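Local coordinates for uncharacterized protein (PDB 2B4W) that is of unknown function but probably folds as a five-bladed beta-propeller, as in the beta-fructosidase clan of glycoside-processing proteins, at residues C33-S38 with P84-I89; P179-L184 with R236-A241; G191-Y196 with V264-I269; G204-Y209 with N226-L231; K242-K247 with I291-P296. One frame throughout, in Å; residues are numbered along the deposited sequence.

Overall arrangement
The beta sheets are consistent with the propeller fold of the beta-fructosidase clan. Contact 3, about 3 Å from the chain centre, joins the sheet that holds 191-196 to the one that holds 264-269. Contact 4 lies about 7 Å from it (centres) and is nested in the loop that contact 3 closes; it pairs two strands of the first of these sheets. Contact 1, about 10 Å from contact 3 between centres, meets it through, among others, the hydrogen bond between Gln-194 NE2 and Ile-86 O. Contacts 2 and 5 share strand 238-245 but lie about 19 Å apart between centres, each joining it to a different neighbouring sheet. No ligand or assigned active site accompanies them.

Contact 1: residues C33-S38 with P84-I89; sequences CSVPFS and PYIAKI
Ile-86 reaches across from strand 84-89 to Val-35 and Phe-37, and its side chain gives the clearest evidence for how the segments meet. From CB, the longer branch sets out between the backbone N and the carbonyl carbon (chi1 56°), a course that carries CG1 to 3.6 Å from Val-35 CG1, the two side chains crossing at about a right angle. The terminal methyl CD1 goes further and lies 3.5 Å from both Phe-37 CB and Phe-37 CD1, obliquely to that ring. Beside this apolar contact the backbones are joined through a water, which accepts from Val-35 N at 2.9 Å and from Ile-86 N at 2.8 Å. The loop itself is braced by Ser-34 OG, which donates to Val-35 O at 3.1 Å from a position 48° above the carbonyl plane and also bonds with Tyr-46 N. No direct hydrogen bond links the segments; the closest backbone approach is Ser-34 CA to Pro-84 O, 3.5 Å. The contact is buried: Ile-86 packs on Met-93 of strand 92-100 and Tyr-46 of strand 42-50, so the loop and the edge strand 84-89 join two sheets.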
# COMPACT_ATOMS: atom_id res chain seq x y z
N CYS A 33 3.74 6.10 0.41
CA CYS A 33 4.67 5.39 1.29
C CYS A 33 4.30 3.93 1.40
O CYS A 33 3.20 3.52 1.02
CB CYS A 33 4.64 6.06 2.65
SG CYS A 33 5.37 7.73 2.65
N SER A 34 5.21 3.13 1.97
CA SER A 34 4.80 1.81 2.43
C SER A 34 3.91 1.95 3.66
O SER A 34 3.77 3.04 4.24
CB SER A 34 5.98 0.93 2.82
OG SER A 34 6.74 1.51 3.84
N VAL A 35 3.33 0.85 4.12
CA VAL A 35 2.71 0.96 5.46
C VAL A 35 3.81 1.17 6.46
O VAL A 35 4.94 0.69 6.28
CB VAL A 35 1.89 -0.30 5.79
CG1 VAL A 35 2.82 -1.49 5.87
CG2 VAL A 35 1.16 -0.11 7.10
N PRO A 36 3.64 1.89 7.56
CA PRO A 36 4.73 1.87 8.55
C PRO A 36 5.02 0.48 9.09
O PRO A 36 4.22 -0.44 8.98
CB PRO A 36 4.16 2.75 9.68
CG PRO A 36 3.29 3.70 8.91
CD PRO A 36 2.55 2.78 7.97
N PHE A 37 6.20 0.32 9.70
CA PHE A 37 6.61 -0.99 10.23
C PHE A 37 7.54 -0.69 11.41
O PHE A 37 7.81 0.50 11.61
CB PHE A 37 7.33 -1.88 9.22
CG PHE A 37 8.62 -1.29 8.65
CD1 PHE A 37 8.61 -0.37 7.62
CD2 PHE A 37 9.84 -1.68 9.16
CE1 PHE A 37 9.80 0.15 7.12
CE2 PHE A 37 11.04 -1.19 8.68
CZ PHE A 37 11.02 -0.27 7.64
N SER A 38 8.00 -1.69 12.13
CA SER A 38 8.96 -1.42 13.21
C SER A 38 10.21 -2.26 13.05
O SER A 38 10.16 -3.39 12.57
CB SER A 38 8.30 -1.67 14.57
OG SER A 38 8.99 -2.70 15.25
N PRO A 84 6.83 2.30 -2.84
CA PRO A 84 7.34 1.14 -2.10
C PRO A 84 6.24 0.45 -1.28
O PRO A 84 5.20 1.02 -0.99
CB PRO A 84 8.40 1.76 -1.20
CG PRO A 84 8.04 3.19 -1.08
CD PRO A 84 7.27 3.60 -2.29
N TYR A 85 6.45 -0.81 -0.94
CA TYR A 85 5.46 -1.65 -0.26
C TYR A 85 6.13 -2.85 0.41
O TYR A 85 7.14 -3.37 -0.05
CB TYR A 85 4.36 -2.17 -1.16
CG TYR A 85 4.72 -2.97 -2.38
CD1 TYR A 85 5.05 -2.27 -3.55
CD2 TYR A 85 4.72 -4.35 -2.42
CE1 TYR A 85 5.39 -2.96 -4.70
CE2 TYR A 85 5.06 -5.04 -3.57
CZ TYR A 85 5.39 -4.34 -4.70
OH TYR A 85 5.73 -4.97 -5.88
N ILE A 86 5.53 -3.26 1.53
CA ILE A 86 6.18 -4.28 2.34
C ILE A 86 5.19 -5.36 2.77
O ILE A 86 3.98 -5.20 2.78
CB ILE A 86 6.84 -3.75 3.63
CG1 ILE A 86 5.86 -2.98 4.54
CG2 ILE A 86 8.08 -2.93 3.37
CD1 ILE A 86 6.50 -2.63 5.88
N ALA A 87 5.81 -6.48 3.15
CA ALA A 87 5.08 -7.61 3.72
C ALA A 87 6.04 -8.41 4.58
O ALA A 87 7.25 -8.31 4.38
CB ALA A 87 4.41 -8.46 2.68
N LYS A 88 5.48 -9.14 5.54
CA LYS A 88 6.26 -10.09 6.33
C LYS A 88 5.86 -11.51 5.94
O LYS A 88 4.70 -11.91 6.03
CB LYS A 88 6.09 -9.86 7.82
CG LYS A 88 6.86 -10.73 8.78
CD LYS A 88 6.41 -10.50 10.24
CE LYS A 88 5.43 -11.57 10.66
NZ LYS A 88 4.80 -11.30 12.00
N ILE A 89 6.87 -12.26 5.48
CA ILE A 89 6.67 -13.68 5.20
C ILE A 89 7.80 -14.44 5.88
O ILE A 89 8.99 -14.13 5.73
CB ILE A 89 6.52 -13.97 3.70
CG1 ILE A 89 5.39 -13.16 3.06
CG2 ILE A 89 6.29 -15.44 3.41
CD1 ILE A 89 5.80 -11.79 2.59
O HOH W 1 3.49 -1.51 2.40

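Contact 2: residues P179-L184 with R236-A241; sequences PPLDIL and RAITGA
Arg-236 meets Pro-179, Pro-180 and Leu-181 because of two of its torsions: CG lies anti to the carbonyl carbon (chi1 -52°), and the chain then kinks at chi3 (49°), turning the guanidinium onto the 179-184 backbone. There NH2 donates to two successive carbonyls, Pro-179 O and Pro-180 O, each 3.0 Å from it, but both bonds are weak, bent to about 140° at the hydrogen. Apolar groups sandwich the flat group, Pro-179 CB over one face and Leu-181 CD2 over the opposite one, 3.4 Å from Arg-236 CZ, while Pro-180 O comes at the edge, near the plane. A water accepts from Arg-236 NE at 2.9 Å and bonds weakly to Pro-180 O. The stronger polar partner of this side chain lies elsewhere: NH1 bonds to Phe-161 O, so the guanidinium links the 179-180 carbonyls to strand 159-164. A second water donates to Arg-236 O at 2.6 Å and accepts from Asp-182 N.

Two residues on, the contact becomes apolar. Ile-238 CG1 lies 3.6 Å from Asp-182 O and 4.1 Å from Ile-183 CG1, and Ile-238 CD1 comes to 4.2 Å from Leu-181 CD1; both aliphatic pairs cross at about right angles. The join is at the surface, between two outermost strands: weakly bonded 180-181, beside 159-164, and 238-245, beside 223-231. Leu-181 rests on Phe-161 of the former sheet, and Ile-238 on Leu-231 of the latter.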
# COMPACT_ATOMS: atom_id res chain seq x y z
N PRO A 179 -5.81 -15.72 -11.79
CA PRO A 179 -7.18 -15.45 -12.25
C PRO A 179 -7.69 -14.21 -11.51
O PRO A 179 -7.24 -13.97 -10.40
CB PRO A 179 -8.00 -16.66 -11.84
CG PRO A 179 -7.00 -17.70 -11.46
CD PRO A 179 -5.79 -16.94 -10.96
N PRO A 180 -8.59 -13.53 -12.20
CA PRO A 180 -9.18 -12.29 -11.70
C PRO A 180 -10.18 -12.53 -10.58
O PRO A 180 -10.83 -13.56 -10.46
CB PRO A 180 -9.93 -11.74 -12.93
CG PRO A 180 -10.30 -12.99 -13.68
CD PRO A 180 -9.10 -13.88 -13.54
N LEU A 181 -10.28 -11.51 -9.74
CA LEU A 181 -11.34 -11.46 -8.76
C LEU A 181 -12.30 -10.36 -9.27
O LEU A 181 -11.81 -9.48 -9.98
CB LEU A 181 -10.89 -11.14 -7.35
CG LEU A 181 -9.83 -12.02 -6.68
CD1 LEU A 181 -9.28 -11.33 -5.45
CD2 LEU A 181 -10.40 -13.37 -6.31
N ASP A 182 -13.53 -10.54 -8.87
CA ASP A 182 -14.70 -9.73 -9.06
C ASP A 182 -14.70 -8.51 -8.16
O ASP A 182 -15.39 -8.56 -7.14
CB ASP A 182 -15.94 -10.58 -8.73
CG ASP A 182 -17.16 -9.99 -9.42
OD1 ASP A 182 -16.96 -9.07 -10.25
OD2 ASP A 182 -18.26 -10.48 -9.09
N ILE A 183 -13.92 -7.50 -8.52
CA ILE A 183 -13.72 -6.32 -7.70
C ILE A 183 -13.92 -5.04 -8.51
O ILE A 183 -14.75 -4.21 -8.12
CB ILE A 183 -12.33 -6.26 -7.04
CG1 ILE A 183 -11.88 -7.51 -6.29
CG2 ILE A 183 -12.25 -5.06 -6.09
CD1 ILE A 183 -10.41 -7.53 -5.92
N LEU A 184 -13.19 -4.88 -9.60
CA LEU A 184 -13.32 -3.71 -10.48
C LEU A 184 -14.15 -4.04 -11.72
O LEU A 184 -15.37 -4.09 -11.64
CB LEU A 184 -11.95 -3.20 -10.92
CG LEU A 184 -10.82 -3.27 -9.89
CD1 LEU A 184 -9.46 -3.16 -10.55
CD2 LEU A 184 -11.02 -2.17 -8.84
N ARG A 236 -12.97 -17.43 -2.96
CA ARG A 236 -12.69 -16.25 -3.77
C ARG A 236 -13.83 -15.24 -3.73
O ARG A 236 -13.88 -14.32 -4.55
CB ARG A 236 -12.40 -16.68 -5.20
CG ARG A 236 -11.34 -17.75 -5.33
CD ARG A 236 -10.88 -17.92 -6.77
NE ARG A 236 -10.54 -16.72 -7.51
CZ ARG A 236 -9.35 -16.25 -7.84
NH1 ARG A 236 -8.22 -16.87 -7.52
NH2 ARG A 236 -9.22 -15.11 -8.52
N ALA A 237 -14.75 -15.38 -2.80
CA ALA A 237 -15.82 -14.42 -2.56
C ALA A 237 -15.30 -13.09 -2.00
O ALA A 237 -14.38 -13.10 -1.18
CB ALA A 237 -16.86 -14.97 -1.60
N ILE A 238 -15.89 -11.98 -2.45
CA ILE A 238 -15.54 -10.63 -2.06
C ILE A 238 -16.66 -9.99 -1.23
O ILE A 238 -17.82 -9.94 -1.64
CB ILE A 238 -15.24 -9.72 -3.26
CG1 ILE A 238 -14.12 -10.23 -4.18
CG2 ILE A 238 -14.93 -8.32 -2.78
CD1 ILE A 238 -12.84 -10.52 -3.43
N THR A 239 -16.32 -9.53 -0.03
CA THR A 239 -17.25 -8.98 0.92
C THR A 239 -16.70 -7.73 1.61
O THR A 239 -15.50 -7.44 1.60
CB THR A 239 -17.63 -10.02 1.99
OG1 THR A 239 -16.45 -10.46 2.69
CG2 THR A 239 -18.25 -11.27 1.36
N GLY A 240 -17.63 -7.00 2.21
CA GLY A 240 -17.35 -5.88 3.08
C GLY A 240 -16.65 -4.76 2.34
O GLY A 240 -15.93 -3.92 2.90
N ALA A 241 -16.84 -4.72 1.03
CA ALA A 241 -16.24 -3.65 0.25
C ALA A 241 -16.72 -2.27 0.69
O ALA A 241 -17.88 -2.07 1.06
CB ALA A 241 -16.54 -3.85 -1.23
O HOH W 2 -12.90 -15.57 -8.73
O HOH W 3 -13.85 -13.02 -6.76

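Contact 3: residues G191-Y196 with V264-I269; sequences GVNQAY and VFASGI
Tyr-196 and Ile-269 form the tight end of this contact. The phenol OH donates to Ile-269 O at 2.7 Å, in the carbonyl plane and on a lone pair, and this bond holds the phenol oxygen against the strand. The same isoleucine packs on the ring: its CG1 is 3.4 Å from Tyr-196 CZ, and its CD1 lies over one face in a CH-pi contact, 4.3 Å from the centroid and 16° off the normal. Gly-268, with no side chain, lets Tyr-196 OH approach its carbonyl carbon to 3.6 Å.

Asn-193 is close-packed too, but without a bond across. Its ND2 is 3.0 Å from Ala-266 O at an angle too poor for a hydrogen bond, and 3.2 Å from Phe-265 CE1, the amide and ring planes standing 81° apart. Its OD1 bonds instead to His-208 ND1.

Between these two ends the fit is looser. Gln-194 CB comes no nearer than 3.7 Å to Ser-267 O, and one water bridges the backbones there; it lies 2.9 Å from Asn-193 O, with more acceptors around it than protons to give, and its approach to Ser-267 O is doubtfully short. Even so, all touching residues are buried. Gln-194 NE2 bonds to Ile-86 O and Ser-267 OG to Glu-288.

Strands 194-196 and 264-269 run 26° from parallel. A classic bulge interrupts each chain segment: Asn-193 and Gln-194 against Ile-206 of strand 203-211, Ser-267 and Gly-268 against Tyr-280 of strand 277-283.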
# COMPACT_ATOMS: atom_id res chain seq x y z
N GLY A 191 -6.36 -1.33 -7.20
CA GLY A 191 -5.28 -2.12 -6.66
C GLY A 191 -5.34 -2.33 -5.16
O GLY A 191 -5.91 -1.55 -4.39
N VAL A 192 -4.74 -3.44 -4.75
CA VAL A 192 -4.44 -3.77 -3.38
C VAL A 192 -3.11 -3.08 -3.07
O VAL A 192 -2.19 -3.10 -3.88
CB VAL A 192 -4.35 -5.27 -3.13
CG1 VAL A 192 -3.86 -5.54 -1.70
CG2 VAL A 192 -5.69 -5.95 -3.36
N ASN A 193 -3.02 -2.45 -1.92
CA ASN A 193 -1.82 -1.76 -1.49
C ASN A 193 -1.21 -2.48 -0.29
O ASN A 193 -0.00 -2.56 -0.15
CB ASN A 193 -2.13 -0.30 -1.16
CG ASN A 193 -2.34 0.52 -2.43
OD1 ASN A 193 -3.47 0.69 -2.87
ND2 ASN A 193 -1.22 1.00 -2.96
N GLN A 194 -2.07 -2.98 0.60
CA GLN A 194 -1.61 -3.78 1.73
C GLN A 194 -2.70 -4.81 2.05
O GLN A 194 -3.86 -4.43 2.25
CB GLN A 194 -1.27 -2.90 2.93
CG GLN A 194 -0.52 -3.60 4.07
CD GLN A 194 0.91 -3.86 3.67
OE1 GLN A 194 1.48 -3.11 2.88
NE2 GLN A 194 1.51 -4.93 4.17
N ALA A 195 -2.27 -6.07 2.07
CA ALA A 195 -3.06 -7.22 2.50
C ALA A 195 -2.69 -7.70 3.90
O ALA A 195 -1.55 -7.74 4.35
CB ALA A 195 -2.97 -8.37 1.51
N TYR A 196 -3.72 -8.10 4.63
CA TYR A 196 -3.68 -8.54 6.01
C TYR A 196 -4.34 -9.90 6.18
O TYR A 196 -5.36 -10.13 5.54
CB TYR A 196 -4.42 -7.56 6.93
CG TYR A 196 -3.78 -6.17 6.89
CD1 TYR A 196 -4.07 -5.27 5.89
CD2 TYR A 196 -2.87 -5.81 7.88
CE1 TYR A 196 -3.49 -4.01 5.85
CE2 TYR A 196 -2.28 -4.57 7.85
CZ TYR A 196 -2.59 -3.68 6.84
OH TYR A 196 -1.98 -2.44 6.82
N VAL A 264 -6.29 9.85 -3.51
CA VAL A 264 -5.49 9.33 -2.42
C VAL A 264 -5.13 7.87 -2.70
O VAL A 264 -5.95 7.10 -3.17
CB VAL A 264 -6.13 9.36 -1.02
CG1 VAL A 264 -6.12 10.77 -0.45
CG2 VAL A 264 -7.52 8.77 -1.12
N PHE A 265 -3.89 7.50 -2.41
CA PHE A 265 -3.42 6.16 -2.80
C PHE A 265 -2.89 5.45 -1.56
O PHE A 265 -1.84 5.87 -1.06
CB PHE A 265 -2.34 6.42 -3.85
CG PHE A 265 -1.61 5.21 -4.40
CD1 PHE A 265 -0.52 4.70 -3.72
CD2 PHE A 265 -2.02 4.62 -5.58
CE1 PHE A 265 0.15 3.60 -4.22
CE2 PHE A 265 -1.35 3.51 -6.08
CZ PHE A 265 -0.26 3.00 -5.41
N ALA A 266 -3.65 4.47 -1.12
CA ALA A 266 -3.49 3.77 0.14
C ALA A 266 -2.09 3.24 0.38
O ALA A 266 -1.44 2.67 -0.50
CB ALA A 266 -4.49 2.60 0.22
N SER A 267 -1.62 3.42 1.60
CA SER A 267 -0.33 2.86 2.02
C SER A 267 -0.55 1.59 2.85
O SER A 267 -0.06 0.52 2.52
CB SER A 267 0.48 3.88 2.79
OG SER A 267 0.70 5.04 2.01
N GLY A 268 -1.33 1.73 3.91
CA GLY A 268 -1.82 0.60 4.70
C GLY A 268 -2.42 1.05 6.02
O GLY A 268 -2.43 2.24 6.37
N ILE A 269 -2.90 0.11 6.82
CA ILE A 269 -3.38 0.46 8.15
C ILE A 269 -2.48 -0.07 9.26
O ILE A 269 -1.75 -1.06 9.12
CB ILE A 269 -4.79 -0.08 8.44
CG1 ILE A 269 -4.80 -1.58 8.30
CG2 ILE A 269 -5.83 0.65 7.60
CD1 ILE A 269 -6.09 -2.32 8.66
O HOH W 4 1.56 -0.35 0.79

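Contact 4: residues G204-Y209 with N226-L231; sequences GCIGHY and NYAFVL
Gly-207 pairs with Tyr-227 and Cys-205 with Phe-229 through four backbone hydrogen bonds, in strands whose axes run 139° apart in the sense of an antiparallel pair. This is a beta hairpin, 203-211 with 223-231. Gly-207 N to Tyr-227 O measures 2.6 Å and Tyr-227 N to Gly-207 O 2.8 Å; Cys-205 N to Phe-229 O is 2.9 Å and the return bond, Phe-229 N to Cys-205 O, 3.2 Å. Gly-204 with Val-230, Ile-206 with Ala-228 and His-208 with Asn-226 are the non-hydrogen-bonded pairs.

On the face of Cys-205 and Phe-229, the phenylalanine CG sits between its backbone N and carbonyl carbon (chi1 57°), which folds the ring back over the cysteine. Cys-205 CB lies over that ring, 3.8 Å from its centroid, as a CH-pi contact. Further along the hairpin, Tyr-209 and Tyr-227 lie side by side, pointing the same way; their planes are inclined at 41°, neither stack nor edge-to-face, and Tyr-209 CD2 lies over the centre of the Tyr-227 ring, 3.8 Å from CZ.

The face of Ile-206 and Ala-228 turns to strand 264-271, where Ile-206 touches Ala-266 and Ile-269; Asn-226 ND2 bonds to Ser-281 OG of the next strand, 277-283. Across the pair itself, Ile-206 CD1 touches Ala-228 CB at 4.0 Å. On the other face, in a sulfur-aromatic contact, Cys-205 SG approaches the Phe-229 ring obliquely, 3.4 Å from its CE2.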
# COMPACT_ATOMS: atom_id res chain seq x y z
N GLY A 204 -7.99 -9.44 4.66
CA GLY A 204 -8.30 -8.04 4.70
C GLY A 204 -7.40 -7.26 3.74
O GLY A 204 -6.19 -7.19 3.93
N CYS A 205 -7.99 -6.66 2.70
CA CYS A 205 -7.18 -5.79 1.86
C CYS A 205 -7.53 -4.31 2.02
O CYS A 205 -8.70 -3.88 2.11
CB CYS A 205 -7.30 -6.15 0.38
SG CYS A 205 -7.11 -7.91 0.02
N ILE A 206 -6.44 -3.52 2.02
CA ILE A 206 -6.51 -2.07 1.94
C ILE A 206 -6.00 -1.67 0.57
O ILE A 206 -4.89 -2.05 0.19
CB ILE A 206 -5.68 -1.41 3.05
CG1 ILE A 206 -6.17 -1.79 4.45
CG2 ILE A 206 -5.62 0.10 2.89
CD1 ILE A 206 -7.59 -1.34 4.70
N GLY A 207 -6.76 -0.91 -0.22
CA GLY A 207 -6.22 -0.53 -1.53
C GLY A 207 -6.80 0.74 -2.09
O GLY A 207 -7.21 1.62 -1.35
N HIS A 208 -6.84 0.84 -3.42
CA HIS A 208 -7.34 2.02 -4.08
C HIS A 208 -8.42 1.65 -5.11
O HIS A 208 -8.30 0.62 -5.77
CB HIS A 208 -6.22 2.81 -4.74
CG HIS A 208 -5.39 2.27 -5.84
ND1 HIS A 208 -4.33 1.41 -5.66
CD2 HIS A 208 -5.42 2.50 -7.18
CE1 HIS A 208 -3.78 1.11 -6.83
NE2 HIS A 208 -4.43 1.77 -7.78
N TYR A 209 -9.42 2.51 -5.19
CA TYR A 209 -10.46 2.38 -6.22
C TYR A 209 -10.38 3.67 -7.04
O TYR A 209 -10.26 4.75 -6.47
CB TYR A 209 -11.86 2.12 -5.69
CG TYR A 209 -12.81 1.47 -6.68
CD1 TYR A 209 -13.48 2.22 -7.64
CD2 TYR A 209 -13.03 0.11 -6.66
CE1 TYR A 209 -14.34 1.63 -8.54
CE2 TYR A 209 -13.90 -0.50 -7.56
CZ TYR A 209 -14.55 0.27 -8.51
OH TYR A 209 -15.41 -0.33 -9.41
N ASN A 226 -9.55 5.68 -0.95
CA ASN A 226 -8.99 4.58 -0.17
C ASN A 226 -10.09 3.53 -0.06
O ASN A 226 -11.23 3.91 0.25
CB ASN A 226 -8.56 5.03 1.20
CG ASN A 226 -7.50 6.09 1.30
OD1 ASN A 226 -7.63 7.01 2.11
ND2 ASN A 226 -6.42 6.01 0.55
N TYR A 227 -9.76 2.29 -0.31
CA TYR A 227 -10.73 1.21 -0.44
C TYR A 227 -10.40 -0.02 0.37
O TYR A 227 -9.24 -0.42 0.52
CB TYR A 227 -10.80 0.85 -1.93
CG TYR A 227 -12.06 0.19 -2.41
CD1 TYR A 227 -13.25 0.89 -2.55
CD2 TYR A 227 -12.06 -1.16 -2.74
CE1 TYR A 227 -14.38 0.25 -3.00
CE2 TYR A 227 -13.19 -1.81 -3.18
CZ TYR A 227 -14.35 -1.08 -3.31
OH TYR A 227 -15.48 -1.72 -3.76
N ALA A 228 -11.41 -0.67 0.96
CA ALA A 228 -11.18 -1.92 1.68
C ALA A 228 -12.16 -2.98 1.21
O ALA A 228 -13.27 -2.63 0.80
CB ALA A 228 -11.32 -1.76 3.19
N PHE A 229 -11.77 -4.24 1.27
CA PHE A 229 -12.64 -5.37 1.08
C PHE A 229 -12.03 -6.59 1.77
O PHE A 229 -10.86 -6.59 2.17
CB PHE A 229 -12.87 -5.69 -0.41
CG PHE A 229 -11.58 -5.94 -1.16
CD1 PHE A 229 -10.90 -4.86 -1.72
CD2 PHE A 229 -11.05 -7.20 -1.30
CE1 PHE A 229 -9.71 -5.08 -2.39
CE2 PHE A 229 -9.86 -7.43 -1.95
CZ PHE A 229 -9.21 -6.35 -2.51
N VAL A 230 -12.86 -7.63 1.88
CA VAL A 230 -12.36 -8.88 2.45
C VAL A 230 -12.52 -9.96 1.38
O VAL A 230 -13.53 -10.00 0.69
CB VAL A 230 -13.08 -9.27 3.74
CG1 VAL A 230 -12.64 -10.62 4.27
CG2 VAL A 230 -12.84 -8.20 4.80
N LEU A 231 -11.47 -10.76 1.30
CA LEU A 231 -11.35 -11.84 0.36
C LEU A 231 -11.38 -13.18 1.08
O LEU A 231 -10.65 -13.37 2.05
CB LEU A 231 -10.03 -11.77 -0.42
CG LEU A 231 -9.68 -13.10 -1.10
CD1 LEU A 231 -10.57 -13.29 -2.31
CD2 LEU A 231 -8.20 -13.19 -1.47

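Contact 5: residues K242-K247 with I291-P296; sequences KIIGTK and ITIDYP
Ile-244 O is met by three methyls from strand 291-293: Ile-291 CD1 at 3.9 Å, and Ile-293 CG2 and Ile-293 CD1 each at 4.1 Å. No hydrogen bond crosses between the segments, so the evidence is that of packing. Ile-293 CD1 also lies 4.0 Å from Ile-244 CB, alongside the base of that side chain. Ile-244 places CG1 between its backbone N and carbonyl carbon (chi1 61°), which puts CG2 anti to the carbonyl carbon and 4.2 Å from Pro-296 CB. Gly-245, with no side chain, presents its CA to Ile-291 CD1 at 4.2 Å. At the Pro-296 end, Lys-242 CE comes to 3.4 Å from Pro-296 O, whereas its NZ stays 4.0 Å from that oxygen: the chain lies against the carbonyl through its methylenes rather than its ammonium.

Ile-244 and Gly-245 both face Asn-226, a classic beta bulge on the edge strand of the 223-231 sheet, while Ile-291 forms a backbone hydrogen bond with Leu-279 of strand 277-283. Two sheets therefore meet here, with Ile-244 touching Leu-279 as well. The chemistry is almost wholly aliphatic, implying an interface held by van der Waals fit and the burial of aliphatic side chains.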
# COMPACT_ATOMS: atom_id res chain seq x y z
N LYS A 242 -15.82 -1.29 0.67
CA LYS A 242 -16.23 0.02 1.19
C LYS A 242 -15.16 1.08 0.95
O LYS A 242 -13.97 0.75 0.82
CB LYS A 242 -16.53 -0.11 2.68
CG LYS A 242 -15.50 -0.92 3.46
CD LYS A 242 -15.95 -1.03 4.92
CE LYS A 242 -16.14 -2.49 5.29
NZ LYS A 242 -17.23 -2.70 6.28
N ILE A 243 -15.61 2.33 0.89
CA ILE A 243 -14.69 3.45 0.85
C ILE A 243 -14.31 3.74 2.30
O ILE A 243 -15.22 3.75 3.14
CB ILE A 243 -15.23 4.73 0.22
CG1 ILE A 243 -15.69 4.62 -1.24
CG2 ILE A 243 -14.21 5.85 0.36
CD1 ILE A 243 -16.56 5.78 -1.69
N ILE A 244 -13.03 3.93 2.54
CA ILE A 244 -12.56 4.22 3.91
C ILE A 244 -11.85 5.56 4.05
O ILE A 244 -11.65 6.09 5.15
CB ILE A 244 -11.64 3.09 4.42
CG1 ILE A 244 -10.38 2.85 3.60
CG2 ILE A 244 -12.47 1.81 4.55
CD1 ILE A 244 -9.58 1.65 4.09
N GLY A 245 -11.50 6.18 2.93
CA GLY A 245 -10.85 7.45 2.83
C GLY A 245 -10.93 8.08 1.45
O GLY A 245 -11.01 7.45 0.41
N THR A 246 -10.86 9.40 1.48
CA THR A 246 -10.72 10.27 0.33
C THR A 246 -9.83 11.44 0.73
O THR A 246 -9.46 11.59 1.90
CB THR A 246 -12.05 10.84 -0.17
OG1 THR A 246 -12.62 11.55 0.95
CG2 THR A 246 -13.07 9.77 -0.53
N LYS A 247 -9.54 12.26 -0.25
CA LYS A 247 -8.75 13.49 -0.21
C LYS A 247 -9.22 14.44 0.88
O LYS A 247 -8.43 15.04 1.60
CB LYS A 247 -8.82 14.23 -1.56
CG LYS A 247 -7.63 14.91 -2.14
CD LYS A 247 -6.58 15.40 -1.19
CE LYS A 247 -5.66 16.40 -1.90
NZ LYS A 247 -5.83 17.73 -1.26
N ILE A 291 -5.10 9.27 8.71
CA ILE A 291 -6.40 9.49 9.34
C ILE A 291 -6.68 8.27 10.23
O ILE A 291 -6.27 7.17 9.85
CB ILE A 291 -7.59 9.68 8.38
CG1 ILE A 291 -7.79 8.54 7.40
CG2 ILE A 291 -7.47 11.06 7.72
CD1 ILE A 291 -8.97 8.61 6.43
N THR A 292 -7.35 8.54 11.34
CA THR A 292 -7.78 7.52 12.30
C THR A 292 -9.26 7.28 12.03
O THR A 292 -10.06 8.21 12.04
CB THR A 292 -7.49 7.96 13.74
OG1 THR A 292 -6.09 8.23 13.89
CG2 THR A 292 -7.85 6.87 14.73
N ILE A 293 -9.60 6.02 11.78
CA ILE A 293 -10.86 5.51 11.33
C ILE A 293 -11.22 4.21 12.07
O ILE A 293 -10.38 3.60 12.71
CB ILE A 293 -10.81 5.27 9.82
CG1 ILE A 293 -9.75 4.27 9.35
CG2 ILE A 293 -10.60 6.58 9.08
CD1 ILE A 293 -10.04 3.67 8.00
N ASP A 294 -12.46 3.81 12.00
CA ASP A 294 -12.94 2.56 12.55
C ASP A 294 -12.28 1.38 11.82
O ASP A 294 -11.95 1.50 10.64
CB ASP A 294 -14.45 2.43 12.42
CG ASP A 294 -15.19 3.59 13.06
OD1 ASP A 294 -15.11 3.72 14.30
OD2 ASP A 294 -15.83 4.36 12.33
N TYR A 295 -12.14 0.29 12.57
CA TYR A 295 -11.68 -0.97 12.02
C TYR A 295 -12.49 -1.34 10.78
O TYR A 295 -13.71 -1.49 10.81
CB TYR A 295 -11.80 -2.10 13.02
CG TYR A 295 -11.21 -3.42 12.57
CD1 TYR A 295 -9.86 -3.54 12.27
CD2 TYR A 295 -11.99 -4.56 12.45
CE1 TYR A 295 -9.31 -4.74 11.86
CE2 TYR A 295 -11.46 -5.78 12.04
CZ TYR A 295 -10.11 -5.86 11.76
OH TYR A 295 -9.56 -7.05 11.35
N PRO A 296 -11.80 -1.49 9.66
CA PRO A 296 -12.54 -1.71 8.42
C PRO A 296 -12.82 -3.14 8.00
O PRO A 296 -13.30 -3.37 6.88
CB PRO A 296 -11.55 -1.08 7.42
CG PRO A 296 -10.21 -1.44 7.97
CD PRO A 296 -10.35 -1.43 9.47